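Local structure of DNA polymerase III, beta subunit (1VPK) at residues A[137-142]-A[193-198]; A[14-19]-A[98-103]; A[346-351]-A[361-366]; A[57-62]-A[126-131]. The protein probably forms a ring-shaped head-to-tail homodimer around DNA and so tethers DNA polymerases and other proteins to it for processive synthesis. All blocks are in the same frame, centred on the assembly; numbering follows the deposited sequence.

Interaction 1 (A[137-142]-A[193-198]); sequences ITFEVD and EQIENE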
loop_
_atom_site.group_PDB
_atom_site.type_symbol
_atom_site.label_atom_id
_atom_site.label_comp_id
_atom_site.label_asym_id
_atom_site.label_seq_id
_atom_site.Cartn_x
_atom_site.Cartn_y
_atom_site.Cartn_z
ATOM N N ILE A 137 -39.057 16.418 1.074
ATOM C CA ILE A 137 -38.340 17.371 0.224
ATOM C C ILE A 137 -37.569 16.496 -0.758
ATOM O O ILE A 137 -36.997 15.483 -0.358
ATOM C CB ILE A 137 -37.430 18.233 1.139
ATOM C CG1 ILE A 137 -38.250 19.377 1.714
ATOM C CG2 ILE A 137 -36.160 18.730 0.446
ATOM C CD1 ILE A 137 -38.255 19.408 3.243
ATOM N N THR A 138 -37.624 16.831 -2.037
ATOM C CA THR A 138 -36.936 16.052 -3.059
ATOM C C THR A 138 -36.249 16.924 -4.121
ATOM O O THR A 138 -36.697 18.062 -4.421
ATOM C CB THR A 138 -37.882 14.976 -3.705
ATOM O OG1 THR A 138 -37.124 14.125 -4.559
ATOM C CG2 THR A 138 -38.966 15.590 -4.492
ATOM N N PHE A 139 -35.127 16.421 -4.633
ATOM C CA PHE A 139 -34.430 17.058 -5.750
ATOM C C PHE A 139 -33.612 16.058 -6.547
ATOM O O PHE A 139 -33.247 15.001 -6.054
ATOM C CB PHE A 139 -33.560 18.230 -5.267
ATOM C CG PHE A 139 -32.504 17.826 -4.287
ATOM C CD1 PHE A 139 -32.789 17.765 -2.933
ATOM C CD2 PHE A 139 -31.210 17.498 -4.724
ATOM C CE1 PHE A 139 -31.817 17.363 -2.019
ATOM C CE2 PHE A 139 -30.225 17.084 -3.809
ATOM C CZ PHE A 139 -30.534 17.023 -2.461
ATOM N N GLU A 140 -33.375 16.375 -7.802
ATOM C CA GLU A 140 -32.436 15.620 -8.613
ATOM C C GLU A 140 -31.088 16.342 -8.616
ATOM O O GLU A 140 -31.056 17.567 -8.581
ATOM C CB GLU A 140 -32.957 15.480 -10.051
ATOM C CG GLU A 140 -33.937 14.310 -10.220
ATOM C CD GLU A 140 -34.076 13.840 -11.663
ATOM O OE1 GLU A 140 -34.065 14.676 -12.608
ATOM O OE2 GLU A 140 -34.227 12.616 -11.855
ATOM N N VAL A 141 -29.982 15.590 -8.639
ATOM C CA VAL A 141 -28.675 16.224 -8.869
ATOM C C VAL A 141 -27.802 15.416 -9.834
ATOM O O VAL A 141 -27.881 14.184 -9.894
ATOM C CB VAL A 141 -27.942 16.569 -7.505
ATOM C CG1 VAL A 141 -27.766 15.390 -6.681
ATOM C CG2 VAL A 141 -26.598 17.287 -7.750
ATOM N N ASP A 142 -26.996 16.134 -10.616
ATOM C CA ASP A 142 -26.035 15.515 -11.538
ATOM C C ASP A 142 -25.113 14.594 -10.688
ATOM O O ASP A 142 -24.627 14.960 -9.640
ATOM C CB ASP A 142 -25.310 16.631 -12.347
ATOM C CG ASP A 142 -24.177 16.108 -13.245
ATOM O OD1 ASP A 142 -23.181 15.556 -12.706
ATOM O OD2 ASP A 142 -24.283 16.270 -14.495
ATOM N N GLU A 193 -22.774 24.187 -4.469
ATOM C CA GLU A 193 -23.007 24.259 -5.913
ATOM C C GLU A 193 -24.460 24.568 -6.193
ATOM O O GLU A 193 -25.384 24.093 -5.494
ATOM C CB GLU A 193 -22.695 22.909 -6.585
ATOM C CG GLU A 193 -21.224 22.488 -6.554
ATOM C CD GLU A 193 -20.405 23.166 -7.602
ATOM O OE1 GLU A 193 -20.984 23.913 -8.409
ATOM O OE2 GLU A 193 -19.176 22.945 -7.624
ATOM N N GLN A 194 -24.647 25.282 -7.280
ATOM C CA GLN A 194 -25.953 25.521 -7.814
ATOM C C GLN A 194 -26.511 24.225 -8.361
ATOM O O GLN A 194 -25.821 23.461 -9.055
ATOM C CB GLN A 194 -25.883 26.583 -8.906
ATOM C CG GLN A 194 -27.260 26.981 -9.367
ATOM C CD GLN A 194 -27.301 28.176 -10.247
ATOM O OE1 GLN A 194 -26.462 29.094 -10.155
ATOM N NE2 GLN A 194 -28.322 28.212 -11.099
ATOM N N ILE A 195 -27.756 23.947 -7.996
ATOM C CA ILE A 195 -28.477 22.776 -8.484
ATOM C C ILE A 195 -29.910 23.244 -8.741
ATOM O O ILE A 195 -30.199 24.437 -8.581
ATOM C CB ILE A 195 -28.466 21.633 -7.489
ATOM C CG1 ILE A 195 -29.183 22.004 -6.178
ATOM C CG2 ILE A 195 -27.010 21.149 -7.218
ATOM C CD1 ILE A 195 -29.467 20.791 -5.342
ATOM N N GLU A 196 -30.785 22.327 -9.166
ATOM C CA GLU A 196 -32.220 22.583 -9.198
ATOM C C GLU A 196 -32.840 21.989 -7.909
ATOM O O GLU A 196 -32.803 20.749 -7.675
ATOM C CB GLU A 196 -32.871 22.038 -10.491
ATOM C CG GLU A 196 -32.214 22.537 -11.817
ATOM C CD GLU A 196 -33.147 22.448 -13.074
ATOM O OE1 GLU A 196 -33.052 21.442 -13.832
ATOM O OE2 GLU A 196 -33.971 23.378 -13.314
ATOM N N ASN A 197 -33.354 22.887 -7.059
ATOM C CA ASN A 197 -34.032 22.519 -5.809
ATOM C C ASN A 197 -35.031 23.575 -5.344
ATOM O O ASN A 197 -34.716 24.776 -5.329
ATOM C CB ASN A 197 -33.029 22.250 -4.695
ATOM C CG ASN A 197 -33.698 21.806 -3.392
ATOM O OD1 ASN A 197 -34.355 20.740 -3.314
ATOM N ND2 ASN A 197 -33.528 22.619 -2.358
ATOM N N GLU A 198 -36.234 23.117 -4.968
ATOM C CA GLU A 198 -37.312 24.011 -4.583
ATOM C C GLU A 198 -37.226 24.440 -3.110
ATOM O O GLU A 198 -37.323 25.607 -2.822
ATOM C CB GLU A 198 -38.682 23.385 -4.894
ATOM C CG GLU A 198 -39.803 24.396 -5.070
HETATM O O HOH W 1 -36.820 20.211 -6.100
HETATM O O HOH W 2 -36.738 20.691 -2.379
HETATM O O HOH W 3 -29.931 19.694 -10.203
HETATM O O HOH W 4 -34.143 18.874 -9.059
#
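The amide of N197 stands steeply against the ring of F139, their planes 78° apart, and its OD1 comes 3.3 Å from F139 CB. The ring gets its second neighbour from I195, whose methyl CD1 approaches obliquely to 3.8 Å from F139 CD2. With chi1 at 63°, CG1 of I195 sits between the backbone N and carbonyl carbon and carries CD1 to the ring, while branch CG2 meets V141 CG2 at 3.9 Å. The segments run antiparallel without a direct hydrogen bond, their spacing widening to 6.6 Å between V141 CA and I195 CA, and waters bridge the backbones. One donates to T138 O (2.7 Å) and accepts from E198 N; another links E140 O with E196 N; a third accepts from E140 N and donates to E196 O at 2.7 Å. A fourth donates to N197 OD1 at 2.6 Å, while N197 ND2 is held by the carbonyls of E199 and H174. The contact joins two sheets within the central domain, each continuing into a neighbouring domain: strand 137-142 pairs with strand 224-229 at an outer edge, V141 packs on L146 of helix 143-153, and L173 of strand 168-174 touches F139, I195 and N197.

Interaction 2 (A[14-19]-A[98-103]); sequences KVTVTT and ITELSL
L101, I98 and T99 have the most surface buried in this antiparallel strand pair, where strand 13-18 meets strand 98-104 in a five-stranded sheet of the N-terminal domain. The N-to-C directions of 14-18 and 98-103 differ by 158°, and hydrogen-bonded pairs alternate with non-hydrogen-bonded ones. L101 forms the first hydrogen-bonded pair with V15: V15 N donates to L101 O at 2.9 Å, and L101 N returns a straight bond to V15 O at 2.8 Å. Their side chains lie on the same face, where L101 CD1 comes 4.1 Å from V15 CB and F54 of strand 53-59 touches both residues. T99 repeats the pattern with V17. Here V17 N reaches T99 O at 3.0 Å and T99 N reaches V17 O at 2.8 Å, both nearly along the C=O axis. The I98 and T18 side chains diverge and touch only distantly, I98 CD1 lying 4.2 Å from T18 CG2. Branch CG2 of I98, anti to the backbone N, meets T16 CG2 more closely, at 3.6 Å, while the other branch of T16, OG1, is bonded to E73 of strand 73-76, the neighbour on the far side of strand 13-18. T18 is the N-cap of helix 19-29, its OG1 accepting from E21 N, and the turn into that helix brings T19 beside the start of strand 98-104. With chi1 at -69°, T99 OG1 is directed to T19 and donates to T19 OG1 at 2.7 Å, while T19 OG1 is also hydrogen-bonded to D96 O.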
loop_
_atom_site.group_PDB
_atom_site.type_symbol
_atom_site.label_atom_id
_atom_site.label_comp_id
_atom_site.label_asym_id
_atom_site.label_seq_id
_atom_site.Cartn_x
_atom_site.Cartn_y
_atom_site.Cartn_z
ATOM N N LYS A 14 -33.200 -20.467 -9.558
ATOM C CA LYS A 14 -32.156 -20.406 -10.561
ATOM C C LYS A 14 -32.095 -18.961 -11.087
ATOM O O LYS A 14 -33.116 -18.350 -11.308
ATOM C CB LYS A 14 -32.428 -21.403 -11.704
ATOM C CG LYS A 14 -32.453 -22.907 -11.271
ATOM C CD LYS A 14 -32.871 -23.886 -12.424
ATOM C CE LYS A 14 -32.638 -25.385 -12.025
ATOM N NZ LYS A 14 -32.253 -26.346 -13.120
ATOM N N VAL A 15 -30.887 -18.419 -11.202
ATOM C CA VAL A 15 -30.673 -17.126 -11.802
ATOM C C VAL A 15 -29.516 -17.190 -12.807
ATOM O O VAL A 15 -28.434 -17.704 -12.496
ATOM C CB VAL A 15 -30.380 -16.052 -10.717
ATOM C CG1 VAL A 15 -30.125 -14.694 -11.339
ATOM C CG2 VAL A 15 -31.549 -15.976 -9.735
ATOM N N THR A 16 -29.746 -16.667 -13.994
ATOM C CA THR A 16 -28.664 -16.388 -14.947
ATOM C C THR A 16 -28.491 -14.883 -15.077
ATOM O O THR A 16 -29.445 -14.157 -15.363
ATOM C CB THR A 16 -28.939 -17.029 -16.320
ATOM O OG1 THR A 16 -29.176 -18.419 -16.099
ATOM C CG2 THR A 16 -27.751 -16.866 -17.250
ATOM N N VAL A 17 -27.269 -14.410 -14.822
ATOM C CA VAL A 17 -26.976 -12.960 -14.815
ATOM C C VAL A 17 -25.558 -12.721 -15.385
ATOM O O VAL A 17 -24.687 -13.577 -15.260
ATOM C CB VAL A 17 -27.097 -12.418 -13.345
ATOM C CG1 VAL A 17 -26.145 -13.110 -12.452
ATOM C CG2 VAL A 17 -26.936 -10.835 -13.276
ATOM N N THR A 18 -25.311 -11.575 -15.992
ATOM C CA THR A 18 -23.971 -11.284 -16.446
ATOM C C THR A 18 -23.162 -11.052 -15.215
ATOM O O THR A 18 -23.673 -10.578 -14.194
ATOM C CB THR A 18 -23.879 -10.014 -17.305
ATOM O OG1 THR A 18 -24.230 -8.890 -16.496
ATOM C CG2 THR A 18 -24.802 -10.130 -18.530
ATOM N N THR A 19 -21.886 -11.419 -15.305
ATOM C CA THR A 19 -20.987 -11.310 -14.161
ATOM C C THR A 19 -20.750 -9.844 -13.776
ATOM O O THR A 19 -20.709 -9.486 -12.611
ATOM C CB THR A 19 -19.690 -11.988 -14.494
ATOM O OG1 THR A 19 -19.981 -13.362 -14.758
ATOM C CG2 THR A 19 -18.734 -11.871 -13.355
ATOM N N ILE A 98 -20.846 -14.642 -18.048
ATOM C CA ILE A 98 -22.098 -15.085 -17.441
ATOM C C ILE A 98 -21.844 -15.866 -16.170
ATOM O O ILE A 98 -20.848 -16.620 -16.032
ATOM C CB ILE A 98 -22.899 -15.986 -18.408
ATOM C CG1 ILE A 98 -23.089 -15.326 -19.777
ATOM C CG2 ILE A 98 -24.237 -16.414 -17.804
ATOM C CD1 ILE A 98 -23.662 -13.974 -19.714
ATOM N N THR A 99 -22.752 -15.661 -15.219
ATOM C CA THR A 99 -22.756 -16.327 -13.932
ATOM C C THR A 99 -24.130 -16.932 -13.703
ATOM O O THR A 99 -25.148 -16.322 -14.050
ATOM C CB THR A 99 -22.434 -15.381 -12.771
ATOM O OG1 THR A 99 -21.059 -14.962 -12.842
ATOM C CG2 THR A 99 -22.641 -16.089 -11.443
ATOM N N GLU A 100 -24.138 -18.167 -13.191
ATOM C CA GLU A 100 -25.358 -18.902 -12.895
ATOM C C GLU A 100 -25.416 -19.145 -11.358
ATOM O O GLU A 100 -24.429 -19.578 -10.760
ATOM C CB GLU A 100 -25.386 -20.218 -13.694
ATOM C CG GLU A 100 -25.890 -20.023 -15.113
ATOM C CD GLU A 100 -25.963 -21.320 -15.950
ATOM O OE1 GLU A 100 -25.223 -22.308 -15.642
ATOM O OE2 GLU A 100 -26.751 -21.327 -16.952
ATOM N N LEU A 101 -26.552 -18.825 -10.748
ATOM C CA LEU A 101 -26.786 -19.025 -9.324
ATOM C C LEU A 101 -27.897 -20.046 -9.118
ATOM O O LEU A 101 -28.903 -20.069 -9.838
ATOM C CB LEU A 101 -27.257 -17.766 -8.633
ATOM C CG LEU A 101 -26.532 -16.459 -8.813
ATOM C CD1 LEU A 101 -27.362 -15.428 -8.060
ATOM C CD2 LEU A 101 -25.138 -16.592 -8.246
ATOM N N SER A 102 -27.706 -20.908 -8.130
ATOM C CA SER A 102 -28.733 -21.886 -7.818
ATOM C C SER A 102 -28.500 -22.340 -6.404
ATOM O O SER A 102 -27.535 -21.931 -5.780
ATOM C CB SER A 102 -28.712 -23.070 -8.801
ATOM O OG SER A 102 -27.460 -23.743 -8.826
ATOM N N LEU A 103 -29.392 -23.180 -5.916
ATOM C CA LEU A 103 -29.274 -23.789 -4.598
ATOM C C LEU A 103 -29.065 -25.313 -4.722
ATOM O O LEU A 103 -29.639 -25.968 -5.599
ATOM C CB LEU A 103 -30.493 -23.452 -3.732
ATOM C CG LEU A 103 -30.669 -21.947 -3.487
ATOM C CD1 LEU A 103 -32.070 -21.648 -3.024
ATOM C CD2 LEU A 103 -29.706 -21.356 -2.463
#

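Interaction 3 (A[346-351]-A[361-366]); sequences EIEMNF and NPLDIS
E348 OE1 is gripped by three groups: N361 ND2 across the contact by a weak bond of 3.5 Å, N350 ND2 at 3.3 Å, and K266 NZ through a salt bridge. N350 meets it on the anti side, 20° out of the carboxylate plane, and N350 OD1 is hydrogen-bonded to K266 NZ, the same lysine holding both groups. N361 ND2 also donates to P362 O at 3.1 Å, that oxygen almost in the amide plane. This second bond limits rotation of the amide, which lies nearly coplanar with that of N350, 15° apart. The backbone pairing is that of an antiparallel hairpin: E348 N donates to N361 O at 2.8 Å, and N361 N to E348 O at 3.0 Å. Two residues on, past the non-hydrogen-bonded pair I347-P362, L363 N reaches E346 O at 3.2 Å from above the carbonyl plane, as a type II turn, P362 to I365, begins. L363 spreads its methyls along the partner strand, CD2 3.8 Å from E346 CB and CD1 3.6 Å from E348 OE2. Strand 346-351 of the C-terminal domain lies between strands 358-362 and 265-270; the backbones of I347 and M349 hydrogen-bond to those of V269 and V267.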
loop_
_atom_site.group_PDB
_atom_site.type_symbol
_atom_site.label_atom_id
_atom_site.label_comp_id
_atom_site.label_asym_id
_atom_site.label_seq_id
_atom_site.Cartn_x
_atom_site.Cartn_y
_atom_site.Cartn_z
ATOM N N GLU A 346 -2.762 27.213 -8.005
ATOM C CA GLU A 346 -2.546 28.201 -6.971
ATOM C C GLU A 346 -3.666 28.163 -5.952
ATOM O O GLU A 346 -4.820 27.919 -6.279
ATOM C CB GLU A 346 -2.482 29.616 -7.573
ATOM C CG GLU A 346 -1.298 29.851 -8.500
ATOM C CD GLU A 346 0.011 30.002 -7.787
ATOM O OE1 GLU A 346 0.038 30.618 -6.710
ATOM O OE2 GLU A 346 1.042 29.538 -8.308
ATOM N N ILE A 347 -3.309 28.438 -4.716
ATOM C CA ILE A 347 -4.260 28.509 -3.617
ATOM C C ILE A 347 -4.042 29.822 -2.844
ATOM O O ILE A 347 -2.965 30.459 -2.953
ATOM C CB ILE A 347 -4.138 27.281 -2.654
ATOM C CG1 ILE A 347 -2.791 27.245 -1.924
ATOM C CG2 ILE A 347 -4.300 25.974 -3.423
ATOM C CD1 ILE A 347 -2.880 27.508 -0.473
ATOM N N GLU A 348 -5.063 30.218 -2.085
ATOM C CA GLU A 348 -4.908 31.279 -1.112
ATOM C C GLU A 348 -5.021 30.777 0.299
ATOM O O GLU A 348 -5.805 29.875 0.598
ATOM C CB GLU A 348 -5.984 32.361 -1.212
ATOM C CG GLU A 348 -6.325 32.842 -2.510
ATOM C CD GLU A 348 -7.121 34.125 -2.382
ATOM O OE1 GLU A 348 -7.892 34.307 -1.391
ATOM O OE2 GLU A 348 -6.933 34.962 -3.258
ATOM N N MET A 349 -4.205 31.365 1.153
ATOM C CA MET A 349 -4.268 31.186 2.585
ATOM C C MET A 349 -4.568 32.538 3.205
ATOM O O MET A 349 -3.827 33.474 2.971
ATOM C CB MET A 349 -2.955 30.710 3.108
ATOM C CG MET A 349 -2.490 29.387 2.529
ATOM S SD MET A 349 -1.061 28.773 3.393
ATOM C CE MET A 349 -1.621 28.001 4.848
ATOM N N ASN A 350 -5.620 32.606 4.029
ATOM C CA ASN A 350 -6.161 33.850 4.576
ATOM C C ASN A 350 -6.143 33.745 6.102
ATOM O O ASN A 350 -6.658 32.765 6.652
ATOM C CB ASN A 350 -7.594 34.055 4.098
ATOM C CG ASN A 350 -7.691 34.377 2.589
ATOM O OD1 ASN A 350 -7.438 35.489 2.196
ATOM N ND2 ASN A 350 -8.106 33.403 1.770
ATOM N N PHE A 351 -5.578 34.750 6.769
ATOM C CA PHE A 351 -5.329 34.723 8.199
ATOM C C PHE A 351 -5.819 36.002 8.847
ATOM O O PHE A 351 -5.885 37.071 8.198
ATOM C CB PHE A 351 -3.837 34.640 8.494
ATOM C CG PHE A 351 -3.085 33.544 7.757
ATOM C CD1 PHE A 351 -2.551 33.783 6.529
ATOM C CD2 PHE A 351 -2.879 32.297 8.329
ATOM C CE1 PHE A 351 -1.826 32.818 5.848
ATOM C CE2 PHE A 351 -2.125 31.324 7.652
ATOM C CZ PHE A 351 -1.611 31.607 6.403
ATOM N N ASN A 361 -8.414 28.404 0.250
ATOM C CA ASN A 361 -9.271 28.184 -0.902
ATOM C C ASN A 361 -8.500 28.136 -2.206
ATOM O O ASN A 361 -7.412 28.659 -2.288
ATOM C CB ASN A 361 -10.366 29.262 -0.932
ATOM C CG ASN A 361 -9.841 30.628 -0.773
ATOM O OD1 ASN A 361 -9.807 31.171 0.351
ATOM N ND2 ASN A 361 -9.493 31.254 -1.902
ATOM N N PRO A 362 -9.092 27.538 -3.244
ATOM C CA PRO A 362 -8.498 27.643 -4.576
ATOM C C PRO A 362 -8.557 29.078 -5.041
ATOM O O PRO A 362 -9.483 29.786 -4.669
ATOM C CB PRO A 362 -9.388 26.797 -5.459
ATOM C CG PRO A 362 -10.491 26.429 -4.694
ATOM C CD PRO A 362 -10.364 26.831 -3.269
ATOM N N LEU A 363 -7.577 29.495 -5.851
ATOM C CA LEU A 363 -7.524 30.852 -6.331
ATOM C C LEU A 363 -8.600 31.041 -7.347
ATOM O O LEU A 363 -8.661 30.340 -8.336
ATOM C CB LEU A 363 -6.149 31.172 -6.947
ATOM C CG LEU A 363 -5.930 32.545 -7.570
ATOM C CD1 LEU A 363 -6.015 33.607 -6.432
ATOM C CD2 LEU A 363 -4.621 32.638 -8.293
ATOM N N ASP A 364 -9.428 32.044 -7.103
ATOM C CA ASP A 364 -10.444 32.521 -8.044
ATOM C C ASP A 364 -11.533 31.505 -8.399
ATOM O O ASP A 364 -12.093 31.533 -9.482
ATOM C CB ASP A 364 -9.790 33.064 -9.302
ATOM C CG ASP A 364 -9.079 34.384 -9.072
ATOM O OD1 ASP A 364 -9.486 35.166 -8.183
ATOM O OD2 ASP A 364 -8.098 34.625 -9.786
ATOM N N ILE A 365 -11.812 30.611 -7.478
ATOM C CA ILE A 365 -12.816 29.563 -7.673
ATOM C C ILE A 365 -13.677 29.662 -6.466
ATOM O O ILE A 365 -13.188 29.597 -5.359
ATOM C CB ILE A 365 -12.218 28.156 -7.744
ATOM C CG1 ILE A 365 -11.295 28.019 -8.949
ATOM C CG2 ILE A 365 -13.333 27.118 -7.802
ATOM C CD1 ILE A 365 -11.979 28.107 -10.268
ATOM N N SER A 366 -14.961 29.913 -6.689
ATOM C CA SER A 366 -15.902 29.988 -5.603
ATOM C C SER A 366 -16.501 28.579 -5.402
ATOM O O SER A 366 -16.415 27.687 -6.269
ATOM C CB SER A 366 -17.010 30.999 -5.905
ATOM O OG SER A 366 -17.408 30.857 -7.255
#

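Interaction 4 (A[57-62]-A[126-131]); sequences CATDLE and EFPEIT
The ring of F127 presents its edge to strand 53-59, with A58 CA near the ring plane and 4.0 Å from F127 CZ. T59 CG2 arrives obliquely, 3.9 Å from F127 CZ, the two side chains sliding past each other in opposite directions. C57 CB touches the adjoining ring position, 4.0 Å from F127 CE1. P128 CG lies 3.9 Å from T59 CG2, at the end of the strand, and 4.2 Å from L61 CD2 in the turn that follows. In the N-terminal domain this is a loop-on-strand packing: the touching parts run 93° apart, no hydrogen bond links them, and the loop leads on toward strand 137-142. I130 supplies its outermost methyl, CD1, which comes 3.6 Å from A58 O and 3.8 Å from C57 CB. T59 faces the loop with its methyl because OG1 is anti to the backbone N (chi1 -171°), accepting from L61 N at 2.9 Å in an ST turn and also bonded to T63 O. D60 follows with an Asx turn to E62 N, its other oxygen in a salt bridge with K208. L46 and V81, from strands 44-50 and 78-83, also pack on F127, whose carbonyl accepts from R79.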
loop_
_atom_site.group_PDB
_atom_site.type_symbol
_atom_site.label_atom_id
_atom_site.label_comp_id
_atom_site.label_asym_id
_atom_site.label_seq_id
_atom_site.Cartn_x
_atom_site.Cartn_y
_atom_site.Cartn_z
ATOM N N CYS A 57 -29.672 -7.063 -0.957
ATOM C CA CYS A 57 -29.759 -6.007 0.077
ATOM C C CYS A 57 -28.627 -6.075 1.108
ATOM O O CYS A 57 -28.030 -7.142 1.354
ATOM C CB CYS A 57 -31.080 -6.079 0.810
ATOM S SG CYS A 57 -32.542 -6.031 -0.263
ATOM N N ALA A 58 -28.357 -4.938 1.723
ATOM C CA ALA A 58 -27.436 -4.895 2.871
ATOM C C ALA A 58 -27.922 -3.783 3.785
ATOM O O ALA A 58 -28.459 -2.759 3.311
ATOM C CB ALA A 58 -26.087 -4.589 2.406
ATOM N N THR A 59 -27.770 -3.984 5.086
ATOM C CA THR A 59 -28.041 -2.934 6.039
ATOM C C THR A 59 -27.222 -3.146 7.299
ATOM O O THR A 59 -26.905 -4.281 7.668
ATOM C CB THR A 59 -29.532 -2.883 6.397
ATOM O OG1 THR A 59 -29.797 -1.704 7.172
ATOM C CG2 THR A 59 -29.982 -4.117 7.242
ATOM N N ASP A 60 -26.963 -2.049 7.975
ATOM C CA ASP A 60 -26.527 -2.044 9.363
ATOM C C ASP A 60 -27.539 -1.399 10.285
ATOM O O ASP A 60 -27.208 -1.017 11.376
ATOM C CB ASP A 60 -25.208 -1.296 9.476
ATOM C CG ASP A 60 -25.313 0.165 9.097
ATOM O OD1 ASP A 60 -26.431 0.704 8.953
ATOM O OD2 ASP A 60 -24.244 0.791 8.939
ATOM N N LEU A 61 -28.779 -1.286 9.855
ATOM C CA LEU A 61 -29.857 -0.654 10.621
ATOM C C LEU A 61 -29.854 0.883 10.632
ATOM O O LEU A 61 -30.841 1.512 11.055
ATOM C CB LEU A 61 -29.947 -1.188 12.070
ATOM C CG LEU A 61 -30.046 -2.723 12.283
ATOM C CD1 LEU A 61 -30.365 -2.989 13.699
ATOM C CD2 LEU A 61 -31.107 -3.328 11.397
ATOM N N GLU A 62 -28.774 1.505 10.171
ATOM C CA GLU A 62 -28.771 2.966 9.970
ATOM C C GLU A 62 -28.815 3.282 8.470
ATOM O O GLU A 62 -29.547 4.186 8.076
ATOM C CB GLU A 62 -27.539 3.610 10.625
ATOM C CG GLU A 62 -27.257 5.049 10.122
ATOM C CD GLU A 62 -26.031 5.672 10.780
ATOM O OE1 GLU A 62 -24.891 5.226 10.440
ATOM O OE2 GLU A 62 -26.246 6.596 11.620
ATOM N N GLU A 126 -34.435 -12.797 10.212
ATOM C CA GLU A 126 -34.189 -11.591 11.012
ATOM C C GLU A 126 -33.558 -10.462 10.232
ATOM O O GLU A 126 -33.205 -9.421 10.811
ATOM C CB GLU A 126 -33.345 -11.938 12.237
ATOM C CG GLU A 126 -34.147 -12.645 13.298
ATOM C CD GLU A 126 -33.314 -13.370 14.349
ATOM O OE1 GLU A 126 -32.064 -13.286 14.338
ATOM O OE2 GLU A 126 -33.927 -14.044 15.179
ATOM N N PHE A 127 -33.434 -10.635 8.910
ATOM C CA PHE A 127 -33.008 -9.571 8.060
ATOM C C PHE A 127 -34.225 -8.681 7.714
ATOM O O PHE A 127 -35.193 -9.138 7.125
ATOM C CB PHE A 127 -32.356 -10.096 6.777
ATOM C CG PHE A 127 -31.582 -9.082 6.069
ATOM C CD1 PHE A 127 -32.221 -8.102 5.300
ATOM C CD2 PHE A 127 -30.206 -9.069 6.140
ATOM C CE1 PHE A 127 -31.500 -7.143 4.636
ATOM C CE2 PHE A 127 -29.498 -8.123 5.476
ATOM C CZ PHE A 127 -30.147 -7.156 4.730
ATOM N N PRO A 128 -34.165 -7.426 8.076
ATOM C CA PRO A 128 -35.336 -6.562 7.940
ATOM C C PRO A 128 -35.671 -6.084 6.511
ATOM O O PRO A 128 -34.816 -6.055 5.629
ATOM C CB PRO A 128 -34.934 -5.377 8.774
ATOM C CG PRO A 128 -33.459 -5.280 8.550
ATOM C CD PRO A 128 -33.004 -6.690 8.616
ATOM N N GLU A 129 -36.926 -5.701 6.301
ATOM C CA GLU A 129 -37.338 -5.027 5.055
ATOM C C GLU A 129 -36.704 -3.640 4.981
ATOM O O GLU A 129 -36.713 -2.899 5.965
ATOM C CB GLU A 129 -38.876 -4.878 4.987
ATOM C CG GLU A 129 -39.614 -6.160 4.624
ATOM C CD GLU A 129 -39.278 -6.651 3.205
ATOM O OE1 GLU A 129 -38.733 -5.849 2.404
ATOM O OE2 GLU A 129 -39.560 -7.831 2.895
ATOM N N ILE A 130 -36.146 -3.292 3.820
ATOM C CA ILE A 130 -35.554 -1.974 3.625
ATOM C C ILE A 130 -36.567 -1.130 2.846
ATOM O O ILE A 130 -36.940 -1.468 1.715
ATOM C CB ILE A 130 -34.238 -2.077 2.894
ATOM C CG1 ILE A 130 -33.253 -2.912 3.751
ATOM C CG2 ILE A 130 -33.698 -0.660 2.557
ATOM C CD1 ILE A 130 -31.998 -3.168 3.039
ATOM N N THR A 131 -37.039 -0.058 3.458
ATOM C CA THR A 131 -38.039 0.785 2.797
ATOM C C THR A 131 -37.596 2.244 2.682
ATOM O O THR A 131 -36.831 2.749 3.518
ATOM C CB THR A 131 -39.407 0.744 3.483
ATOM O OG1 THR A 131 -39.342 1.452 4.724
ATOM C CG2 THR A 131 -39.875 -0.706 3.722
#

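Along the chain from the N terminus, 14-19 opens interaction 2 and 57-62 opens interaction 4 before 98-103 closes the first loop, of 78 residues, and 126-131 closes the second, of 63. These two therefore cross, both within the N-terminal domain, their centres 24 Å apart. Interaction 1 follows in series, closing a 50-residue loop in the central domain. Interaction 3 comes last, a hairpin with nine residues between its segments in the C-terminal domain. Shared sheets bridge the domains: strands 53-59 and 137-142 link interactions 4 and 1, and strands 187-194 and 346-351 link interactions 1 and 3. Interactions 2 and 3 lie on opposite sides of the chain's centre, their centres 52 Å apart.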